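Local coordinates for protein PelA (Pseudomonas aeruginosa, PDB 5TCB) that probably cleaves the Pel exopolysaccharide through this domain, a glycoside hydrolase of family GH114, the longer whole protein being also tentatively assigned deacetylase activity, at residues S25-Y31 with F43-E49; F69-G75 with G131-L137; R152-A156 with E178-L183. One frame throughout, in Å; residues are numbered along the deposited sequence.

How the contacts relate
All three contacts belong to one (beta/alpha)8 barrel. Contact 1 pairs its first two strands and contact 2 its third and fourth; their centres lie about 13 Å apart and they share a seam, where Val46 O is 2.7 Å from Phe69 N and Leu48 O is 2.9 Å from Tyr71 N. Contact 3 lies outside the strands, where helix 145-165 meets the loop after strand 170-174. Its centre is about 15 Å from that of contact 2, which it touches through Leu155 against Val74 and Leu137. Contacts 1 and 3 do not meet, their centres being about 25 Å apart. Residues 71-75 and 135-137 lie towards the carboxy-terminal strand ends, where such barrels carry their active sites.

Contact 1: S25-Y31 with F43-E49; sequences SSVAFWY and FDWVVLE
Ser26 turns OG into the position between its own N and carbonyl carbon (chi1 64°), where the hydroxyl receives the N-H of Asp44 at 2.8 Å. Asp44 swings its carboxylate away from its backbone N (chi1 -171°), so that OD2 takes the N-H of Ser25 through its anti lone pair, also at 2.8 Å. A water bound to both Ser25 OG and Asp44 OD2 closes this end of the pair. Beyond it, strands 27-30 and 45-48 run parallel, 4.7 Å apart at closest approach and 13° out of line. Trp45 N to Ser26 O, Ala28 N to Trp45 O, Val47 N to Ala28 O and Trp30 N to Val47 O join them, with the last the shortest at 2.8 Å; a longer bond from Glu49 N to Trp30 O (3.3 Å) ends the series. On the sheet face of Val27, Phe29 and Val47, Val47 lies alongside Phe29: its CB is 3.5 Å from CD2 of the ring, and its CG2 stands over one ring face, offset towards the rim. Val47 CG1 meets the Tyr31 ring at its edge. On the face of Ala28 and Val46 the methyl of Ala28 sits over the centre of the Phe43 ring, 3.5 Å from the centroid, as a CH-pi contact. Phe29 meets Phe133 edge-to-face inside the barrel, while Ala28 turns to Leu40 of the connecting helix. The chemistry is divided: polar side chains clasp the amino-terminal entry, although the buried Ser26 N has no partner in the model, and the strands are joined by backbone bonds and apolar packing within a beta-alpha-beta unit.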
loop_
_atom_site.group_PDB
_atom_site.type_symbol
_atom_site.label_atom_id
_atom_site.label_comp_id
_atom_site.label_asym_id
_atom_site.label_seq_id
_atom_site.Cartn_x
_atom_site.Cartn_y
_atom_site.Cartn_z
ATOM N N SER A 25 2.494 11.239 -11.519
ATOM C CA SER A 25 3.071 11.057 -12.838
ATOM C C SER A 25 4.028 9.876 -12.882
ATOM O O SER A 25 4.242 9.288 -13.955
ATOM C CB SER A 25 3.837 12.326 -13.261
ATOM O OG SER A 25 2.958 13.414 -13.492
ATOM N N SER A 26 4.608 9.551 -11.737
ATOM C CA SER A 26 5.546 8.457 -11.540
ATOM C C SER A 26 5.505 8.113 -10.063
ATOM O O SER A 26 5.075 8.920 -9.244
ATOM C CB SER A 26 6.972 8.826 -11.959
ATOM O OG SER A 26 7.493 9.865 -11.154
ATOM N N VAL A 27 5.916 6.890 -9.725
ATOM C CA VAL A 27 5.827 6.443 -8.342
ATOM C C VAL A 27 6.957 5.460 -8.071
ATOM O O VAL A 27 7.336 4.664 -8.941
ATOM C CB VAL A 27 4.432 5.832 -8.043
ATOM C CG1 VAL A 27 4.160 4.572 -8.878
ATOM C CG2 VAL A 27 4.274 5.569 -6.586
ATOM N N ALA A 28 7.503 5.547 -6.860
ATOM C CA ALA A 28 8.437 4.567 -6.329
ATOM C C ALA A 28 8.010 4.141 -4.931
ATOM O O ALA A 28 7.356 4.891 -4.196
ATOM C CB ALA A 28 9.881 5.123 -6.311
ATOM N N PHE A 29 8.404 2.913 -4.568
ATOM C CA PHE A 29 8.199 2.346 -3.241
ATOM C C PHE A 29 9.542 1.872 -2.725
ATOM O O PHE A 29 10.264 1.175 -3.451
ATOM C CB PHE A 29 7.261 1.128 -3.280
ATOM C CG PHE A 29 5.809 1.436 -3.574
ATOM C CD1 PHE A 29 5.407 1.784 -4.856
ATOM C CD2 PHE A 29 4.844 1.345 -2.569
ATOM C CE1 PHE A 29 4.083 2.061 -5.144
ATOM C CE2 PHE A 29 3.508 1.617 -2.844
ATOM C CZ PHE A 29 3.134 1.991 -4.130
ATOM N N TRP A 30 9.870 2.235 -1.479
ATOM C CA TRP A 30 11.137 1.833 -0.869
ATOM C C TRP A 30 10.865 1.536 0.594
ATOM O O TRP A 30 10.539 2.450 1.352
ATOM C CB TRP A 30 12.209 2.916 -1.018
ATOM C CG TRP A 30 13.533 2.458 -0.491
ATOM C CD1 TRP A 30 13.911 2.389 0.838
ATOM C CD2 TRP A 30 14.651 1.960 -1.243
ATOM N NE1 TRP A 30 15.174 1.898 0.938
ATOM C CE2 TRP A 30 15.667 1.629 -0.316
ATOM C CE3 TRP A 30 14.904 1.779 -2.603
ATOM C CZ2 TRP A 30 16.882 1.102 -0.708
ATOM C CZ3 TRP A 30 16.119 1.283 -2.998
ATOM C CH2 TRP A 30 17.110 0.941 -2.058
ATOM N N TYR A 31 10.979 0.273 0.992
ATOM C CA TYR A 31 10.638 -0.118 2.354
ATOM C C TYR A 31 11.855 -0.471 3.189
ATOM O O TYR A 31 11.715 -0.858 4.368
ATOM C CB TYR A 31 9.691 -1.319 2.313
ATOM C CG TYR A 31 8.295 -1.045 1.781
ATOM C CD1 TYR A 31 7.788 0.237 1.683
ATOM C CD2 TYR A 31 7.476 -2.088 1.405
ATOM C CE1 TYR A 31 6.520 0.462 1.226
ATOM C CE2 TYR A 31 6.189 -1.859 0.937
ATOM C CZ TYR A 31 5.725 -0.591 0.869
ATOM O OH TYR A 31 4.455 -0.346 0.406
ATOM N N PHE A 43 11.101 10.830 -8.433
ATOM C CA PHE A 43 9.768 10.268 -8.638
ATOM C C PHE A 43 8.744 11.237 -8.059
ATOM O O PHE A 43 9.015 11.947 -7.094
ATOM C CB PHE A 43 9.631 8.888 -7.963
ATOM C CG PHE A 43 10.490 7.810 -8.573
ATOM C CD1 PHE A 43 11.823 7.671 -8.196
ATOM C CD2 PHE A 43 9.956 6.906 -9.474
ATOM C CE1 PHE A 43 12.604 6.663 -8.725
ATOM C CE2 PHE A 43 10.740 5.894 -10.017
ATOM C CZ PHE A 43 12.079 5.784 -9.626
ATOM N N ASP A 44 7.558 11.282 -8.683
ATOM C CA ASP A 44 6.518 12.227 -8.270
ATOM C C ASP A 44 5.979 11.873 -6.883
ATOM O O ASP A 44 5.917 12.718 -5.982
ATOM C CB ASP A 44 5.427 12.232 -9.337
ATOM C CG ASP A 44 4.390 13.327 -9.155
ATOM O OD1 ASP A 44 4.667 14.341 -8.474
ATOM O OD2 ASP A 44 3.312 13.222 -9.771
ATOM N N TRP A 45 5.561 10.628 -6.699
ATOM C CA TRP A 45 5.154 10.097 -5.402
ATOM C C TRP A 45 6.152 9.034 -4.970
ATOM O O TRP A 45 6.585 8.205 -5.798
ATOM C CB TRP A 45 3.754 9.464 -5.467
ATOM C CG TRP A 45 2.588 10.382 -5.592
ATOM C CD1 TRP A 45 2.582 11.706 -5.909
ATOM C CD2 TRP A 45 1.213 10.015 -5.398
ATOM N NE1 TRP A 45 1.293 12.183 -5.927
ATOM C CE2 TRP A 45 0.438 11.154 -5.595
ATOM C CE3 TRP A 45 0.579 8.816 -5.035
ATOM C CZ2 TRP A 45 -0.957 11.139 -5.475
ATOM C CZ3 TRP A 45 -0.784 8.803 -4.915
ATOM C CH2 TRP A 45 -1.540 9.950 -5.117
ATOM N N VAL A 46 6.530 9.074 -3.698
ATOM C CA VAL A 46 7.435 8.085 -3.120
ATOM C C VAL A 46 6.802 7.548 -1.841
ATOM O O VAL A 46 6.470 8.324 -0.943
ATOM C CB VAL A 46 8.829 8.662 -2.836
ATOM C CG1 VAL A 46 9.744 7.574 -2.325
ATOM C CG2 VAL A 46 9.419 9.249 -4.091
ATOM N N VAL A 47 6.651 6.229 -1.767
ATOM C CA VAL A 47 6.135 5.548 -0.587
ATOM C C VAL A 47 7.292 4.898 0.154
ATOM O O VAL A 47 8.072 4.142 -0.431
ATOM C CB VAL A 47 5.092 4.500 -0.983
ATOM C CG1 VAL A 47 4.543 3.819 0.285
ATOM C CG2 VAL A 47 3.957 5.112 -1.806
ATOM N N LEU A 48 7.404 5.192 1.444
ATOM C CA LEU A 48 8.542 4.809 2.259
ATOM C C LEU A 48 8.090 4.126 3.540
ATOM O O LEU A 48 7.007 4.403 4.068
ATOM C CB LEU A 48 9.368 6.026 2.659
ATOM C CG LEU A 48 9.821 6.838 1.455
ATOM C CD1 LEU A 48 9.588 8.301 1.694
ATOM C CD2 LEU A 48 11.250 6.525 1.165
ATOM N N GLU A 49 8.963 3.283 4.074
ATOM C CA GLU A 49 8.835 2.843 5.459
ATOM C C GLU A 49 9.451 3.925 6.326
ATOM O O GLU A 49 10.681 4.095 6.363
ATOM C CB GLU A 49 9.499 1.483 5.657
ATOM C CG GLU A 49 9.578 1.029 7.113
ATOM C CD GLU A 49 8.262 1.165 7.855
ATOM O OE1 GLU A 49 7.253 0.515 7.496
ATOM O OE2 GLU A 49 8.247 1.949 8.826
HETATM O O HOH W 1 2.142 15.195 -11.729
#

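Contact 2: F69-G75 with G131-L137; sequences FAYLSVG and GLFLDTL
Strands 69-73 and 131-135 run parallel, their axes 31° apart, joined by backbone bonds from Ala70 N to Gly131 O through to Val74 N to Asp135 O. On the face of the odd-numbered residues, Tyr71 extends its ring away from its own backbone N (chi1 -180°) across Asp135, and its hydroxyl donates to OD2 at 2.6 Å. The bond uses the anti lone pair of that oxygen, with ring and carboxylate planes 70° apart. The other oxygen, OD1, is met from above the carboxylate plane by Thr136 N at 2.9 Å and is also bonded by Asn174, so partners at both oxygens fix the rotation of the group. Tyr71 CD2 touches the edge of the Phe133 ring. Where the strands end, Thr136 OG1 receives Gly75 N and lies 2.8 Å from Ser73 OG, tying the two following loops together. On the opposite face Leu72 CD2 touches both Leu132 CD1 and Leu134 CD2, 4.1 Å from each, and Leu134 CD2 goes on to Val74 CG2. This leucine-rich face is covered by two helices: 111-126 over Ala70, Leu72 and Leu132, and 145-165 over Val74, Leu132 and Leu134. The aromatic face looks into the barrel, with strand 45-48 flanking Phe69 and strand 170-174 flanking Phe133.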
loop_
_atom_site.group_PDB
_atom_site.type_symbol
_atom_site.label_atom_id
_atom_site.label_comp_id
_atom_site.label_asym_id
_atom_site.label_seq_id
_atom_site.Cartn_x
_atom_site.Cartn_y
_atom_site.Cartn_z
ATOM N N PHE A 69 4.974 9.591 0.974
ATOM C CA PHE A 69 3.934 8.823 1.667
ATOM C C PHE A 69 4.584 7.851 2.639
ATOM O O PHE A 69 5.601 7.233 2.317
ATOM C CB PHE A 69 3.093 7.994 0.690
ATOM C CG PHE A 69 2.225 8.800 -0.226
ATOM C CD1 PHE A 69 2.777 9.494 -1.275
ATOM C CD2 PHE A 69 0.842 8.856 -0.043
ATOM C CE1 PHE A 69 1.962 10.244 -2.129
ATOM C CE2 PHE A 69 0.041 9.559 -0.868
ATOM C CZ PHE A 69 0.592 10.277 -1.923
ATOM N N ALA A 70 3.974 7.681 3.814
ATOM C CA ALA A 70 4.420 6.691 4.786
ATOM C C ALA A 70 3.551 5.433 4.708
ATOM O O ALA A 70 2.312 5.518 4.645
ATOM C CB ALA A 70 4.375 7.259 6.200
ATOM N N TYR A 71 4.222 4.280 4.693
ATOM C CA TYR A 71 3.549 2.986 4.778
ATOM C C TYR A 71 2.761 2.856 6.068
ATOM O O TYR A 71 3.267 3.117 7.160
ATOM C CB TYR A 71 4.584 1.877 4.663
ATOM C CG TYR A 71 4.001 0.492 4.730
ATOM C CD1 TYR A 71 3.903 -0.164 5.941
ATOM C CD2 TYR A 71 3.543 -0.133 3.603
ATOM C CE1 TYR A 71 3.351 -1.436 6.021
ATOM C CE2 TYR A 71 2.996 -1.423 3.677
ATOM C CZ TYR A 71 2.911 -2.041 4.890
ATOM O OH TYR A 71 2.356 -3.307 5.017
ATOM N N LEU A 72 1.530 2.360 5.946
ATOM C CA LEU A 72 0.742 2.039 7.135
ATOM C C LEU A 72 -0.121 0.823 6.839
ATOM O O LEU A 72 -1.055 0.887 6.023
ATOM C CB LEU A 72 -0.144 3.208 7.554
ATOM C CG LEU A 72 -0.940 3.005 8.853
ATOM C CD1 LEU A 72 -0.032 2.850 10.058
ATOM C CD2 LEU A 72 -1.916 4.127 9.102
ATOM N N SER A 73 0.130 -0.269 7.566
ATOM C CA SER A 73 -0.659 -1.489 7.432
ATOM C C SER A 73 -1.898 -1.397 8.330
ATOM O O SER A 73 -1.796 -1.291 9.552
ATOM C CB SER A 73 0.205 -2.697 7.761
ATOM O OG SER A 73 -0.597 -3.885 7.799
ATOM N N VAL A 74 -3.069 -1.362 7.692
ATOM C CA VAL A 74 -4.340 -1.123 8.373
ATOM C C VAL A 74 -4.969 -2.417 8.859
ATOM O O VAL A 74 -5.588 -2.440 9.925
ATOM C CB VAL A 74 -5.301 -0.364 7.431
ATOM C CG1 VAL A 74 -6.692 -0.198 8.042
ATOM C CG2 VAL A 74 -4.745 0.981 7.090
ATOM N N GLY A 75 -4.793 -3.510 8.135
ATOM C CA GLY A 75 -5.449 -4.759 8.492
ATOM C C GLY A 75 -4.638 -5.734 9.321
ATOM O O GLY A 75 -5.188 -6.705 9.862
ATOM N N GLY A 131 1.138 12.025 2.858
ATOM C CA GLY A 131 0.089 11.038 2.739
ATOM C C GLY A 131 0.522 9.728 3.354
ATOM O O GLY A 131 1.649 9.571 3.849
ATOM N N LEU A 132 -0.422 8.774 3.298
ATOM C CA LEU A 132 -0.234 7.431 3.802
ATOM C C LEU A 132 -0.539 6.435 2.698
ATOM O O LEU A 132 -1.492 6.622 1.938
ATOM C CB LEU A 132 -1.176 7.127 4.947
ATOM C CG LEU A 132 -1.117 8.062 6.152
ATOM C CD1 LEU A 132 -2.253 7.770 7.146
ATOM C CD2 LEU A 132 0.214 7.976 6.831
ATOM N N PHE A 133 0.280 5.392 2.618
ATOM C CA PHE A 133 -0.004 4.246 1.768
ATOM C C PHE A 133 -0.647 3.197 2.657
ATOM O O PHE A 133 0.000 2.667 3.564
ATOM C CB PHE A 133 1.238 3.705 1.080
ATOM C CG PHE A 133 0.937 2.534 0.165
ATOM C CD1 PHE A 133 0.284 2.739 -1.025
ATOM C CD2 PHE A 133 1.293 1.251 0.503
ATOM C CE1 PHE A 133 -0.009 1.691 -1.867
ATOM C CE2 PHE A 133 0.977 0.184 -0.345
ATOM C CZ PHE A 133 0.347 0.432 -1.533
ATOM N N LEU A 134 -1.911 2.941 2.423
ATOM C CA LEU A 134 -2.716 2.081 3.297
ATOM C C LEU A 134 -2.737 0.651 2.770
ATOM O O LEU A 134 -3.374 0.352 1.751
ATOM C CB LEU A 134 -4.128 2.646 3.439
ATOM C CG LEU A 134 -4.197 4.095 3.940
ATOM C CD1 LEU A 134 -5.663 4.524 4.034
ATOM C CD2 LEU A 134 -3.498 4.254 5.282
ATOM N N ASP A 135 -2.059 -0.238 3.489
ATOM C CA ASP A 135 -1.928 -1.627 3.099
ATOM C C ASP A 135 -2.902 -2.496 3.894
ATOM O O ASP A 135 -3.575 -2.054 4.839
ATOM C CB ASP A 135 -0.479 -2.076 3.323
ATOM C CG ASP A 135 -0.086 -3.320 2.551
ATOM O OD1 ASP A 135 -0.780 -3.731 1.594
ATOM O OD2 ASP A 135 0.968 -3.894 2.910
ATOM N N THR A 136 -2.937 -3.758 3.487
ATOM C CA THR A 136 -3.740 -4.853 4.066
ATOM C C THR A 136 -5.205 -4.457 4.265
ATOM O O THR A 136 -5.846 -4.795 5.263
ATOM C CB THR A 136 -3.085 -5.428 5.335
ATOM O OG1 THR A 136 -2.865 -4.428 6.327
ATOM C CG2 THR A 136 -1.766 -6.088 4.969
ATOM N N LEU A 137 -5.773 -3.827 3.239
ATOM C CA LEU A 137 -7.180 -3.459 3.218
ATOM C C LEU A 137 -8.080 -4.631 2.883
ATOM O O LEU A 137 -9.310 -4.484 2.954
ATOM C CB LEU A 137 -7.430 -2.332 2.201
ATOM C CG LEU A 137 -6.628 -1.068 2.489
ATOM C CD1 LEU A 137 -6.999 0.007 1.452
ATOM C CD2 LEU A 137 -6.856 -0.528 3.902
#

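Contact 3: R152-A156 with E178-L183; sequences RRALA and EVLPEL
At the edge of the Arg152 guanidinium, OE2 of Glu182 comes in near the plane; the backbone oxygen of Glu178 also comes to the edge, but 22° out of the plane. The Glu182 carboxylate stands steeply to the guanidinium, the two planes 70° apart. The salt bridge rests on a single oxygen: NH1 approaches OE2 to 2.5 Å, a very short and somewhat doubtful value, while NH2 adds a weak bond to the same atom at 2.9 Å. NH1 also donates to Glu178 O at 3.1 Å. A bend at chi3 (69°) turns the arginine head to these acceptors, and a second carboxylate, that of Glu149 on the same helix, pairs with NH2. Beside this polar cluster Val179 CG1 packs on the helix, 3.6 Å from Arg152 O, and also touches Leu155 CD2 and Ala156 CB. Leu183 CD2 lies against the carbonyl oxygen of Ala156. Val179 and Leu183 both reach Leu159 one turn further along the helix. The arrangement is loop-on-helix packing on the outside of a (beta/alpha)8 barrel: the connection between strands 170-174 and 187-192, with a 3-10 turn at 180-182 in place of a long helix, folds back on the preceding helix 145-165.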
loop_
_atom_site.group_PDB
_atom_site.type_symbol
_atom_site.label_atom_id
_atom_site.label_comp_id
_atom_site.label_asym_id
_atom_site.label_seq_id
_atom_site.Cartn_x
_atom_site.Cartn_y
_atom_site.Cartn_z
ATOM N N ARG A 152 -15.674 -5.514 7.160
ATOM C CA ARG A 152 -15.677 -4.578 6.038
ATOM C C ARG A 152 -16.262 -3.241 6.461
ATOM O O ARG A 152 -15.742 -2.183 6.099
ATOM C CB ARG A 152 -16.475 -5.173 4.875
ATOM C CG ARG A 152 -16.396 -4.366 3.605
ATOM C CD ARG A 152 -17.404 -4.791 2.562
ATOM N NE ARG A 152 -18.765 -4.448 2.984
ATOM C CZ ARG A 152 -19.304 -3.243 2.847
ATOM N NH1 ARG A 152 -18.635 -2.253 2.252
ATOM N NH2 ARG A 152 -20.526 -3.015 3.287
ATOM N N ARG A 153 -17.354 -3.275 7.225
ATOM C CA ARG A 153 -17.982 -2.052 7.696
ATOM C C ARG A 153 -17.084 -1.330 8.690
ATOM O O ARG A 153 -17.003 -0.104 8.680
ATOM C CB ARG A 153 -19.341 -2.370 8.327
ATOM C CG ARG A 153 -20.383 -2.873 7.341
ATOM C CD ARG A 153 -21.702 -3.220 8.047
ATOM N NE ARG A 153 -22.671 -3.772 7.103
ATOM C CZ ARG A 153 -23.910 -4.127 7.418
ATOM N NH1 ARG A 153 -24.349 -3.998 8.663
ATOM N NH2 ARG A 153 -24.712 -4.615 6.481
ATOM N N ALA A 154 -16.394 -2.077 9.556
ATOM C CA ALA A 154 -15.473 -1.456 10.499
ATOM C C ALA A 154 -14.297 -0.825 9.772
ATOM O O ALA A 154 -13.801 0.231 10.184
ATOM C CB ALA A 154 -14.977 -2.487 11.496
ATOM N N LEU A 155 -13.846 -1.453 8.685
ATOM C CA LEU A 155 -12.775 -0.881 7.880
ATOM C C LEU A 155 -13.239 0.415 7.229
ATOM O O LEU A 155 -12.526 1.428 7.272
ATOM C CB LEU A 155 -12.318 -1.885 6.818
ATOM C CG LEU A 155 -11.252 -1.355 5.861
ATOM C CD1 LEU A 155 -10.011 -0.973 6.629
ATOM C CD2 LEU A 155 -10.905 -2.421 4.821
ATOM N N ALA A 156 -14.442 0.414 6.632
ATOM C CA ALA A 156 -14.928 1.620 5.961
ATOM C C ALA A 156 -15.088 2.765 6.958
ATOM O O ALA A 156 -14.682 3.901 6.677
ATOM C CB ALA A 156 -16.240 1.333 5.226
ATOM N N GLU A 178 -13.533 -3.533 -1.741
ATOM C CA GLU A 178 -14.759 -3.803 -1.008
ATOM C C GLU A 178 -15.272 -2.587 -0.242
ATOM O O GLU A 178 -16.441 -2.565 0.146
ATOM C CB GLU A 178 -14.532 -4.952 -0.021
ATOM C CG GLU A 178 -14.205 -6.291 -0.660
ATOM C CD GLU A 178 -12.745 -6.431 -1.119
ATOM O OE1 GLU A 178 -11.873 -5.574 -0.789
ATOM O OE2 GLU A 178 -12.504 -7.417 -1.859
ATOM N N VAL A 179 -14.416 -1.599 -0.002
ATOM C CA VAL A 179 -14.800 -0.402 0.739
ATOM C C VAL A 179 -14.823 0.846 -0.131
ATOM O O VAL A 179 -15.568 1.783 0.193
ATOM C CB VAL A 179 -13.911 -0.178 1.983
ATOM C CG1 VAL A 179 -14.156 -1.277 3.044
ATOM C CG2 VAL A 179 -12.440 -0.101 1.653
ATOM N N LEU A 180 -14.078 0.884 -1.231
ATOM C CA LEU A 180 -14.026 2.098 -2.048
ATOM C C LEU A 180 -15.388 2.615 -2.487
ATOM O O LEU A 180 -15.583 3.843 -2.453
ATOM C CB LEU A 180 -13.130 1.867 -3.272
ATOM C CG LEU A 180 -11.644 1.985 -2.961
ATOM C CD1 LEU A 180 -10.785 1.219 -3.967
ATOM C CD2 LEU A 180 -11.224 3.460 -2.910
ATOM N N PRO A 181 -16.359 1.793 -2.894
ATOM C CA PRO A 181 -17.628 2.373 -3.342
ATOM C C PRO A 181 -18.350 3.147 -2.257
ATOM O O PRO A 181 -19.161 4.027 -2.585
ATOM C CB PRO A 181 -18.425 1.146 -3.805
ATOM C CG PRO A 181 -17.387 0.134 -4.168
ATOM C CD PRO A 181 -16.310 0.342 -3.134
ATOM N N GLU A 182 -18.087 2.866 -0.983
ATOM C CA GLU A 182 -18.695 3.595 0.122
ATOM C C GLU A 182 -17.858 4.770 0.616
ATOM O O GLU A 182 -18.249 5.425 1.594
ATOM C CB GLU A 182 -18.949 2.647 1.287
ATOM C CG GLU A 182 -20.101 1.704 1.013
ATOM C CD GLU A 182 -20.237 0.652 2.072
ATOM O OE1 GLU A 182 -20.196 1.006 3.264
ATOM O OE2 GLU A 182 -20.365 -0.532 1.711
ATOM N N LEU A 183 -16.735 5.070 -0.027
ATOM C CA LEU A 183 -15.824 6.128 0.419
ATOM C C LEU A 183 -15.503 7.087 -0.725
ATOM O O LEU A 183 -14.332 7.340 -1.027
ATOM C CB LEU A 183 -14.547 5.514 0.982
ATOM C CG LEU A 183 -14.759 4.594 2.180
ATOM C CD1 LEU A 183 -13.480 3.775 2.414
ATOM C CD2 LEU A 183 -15.111 5.409 3.415
#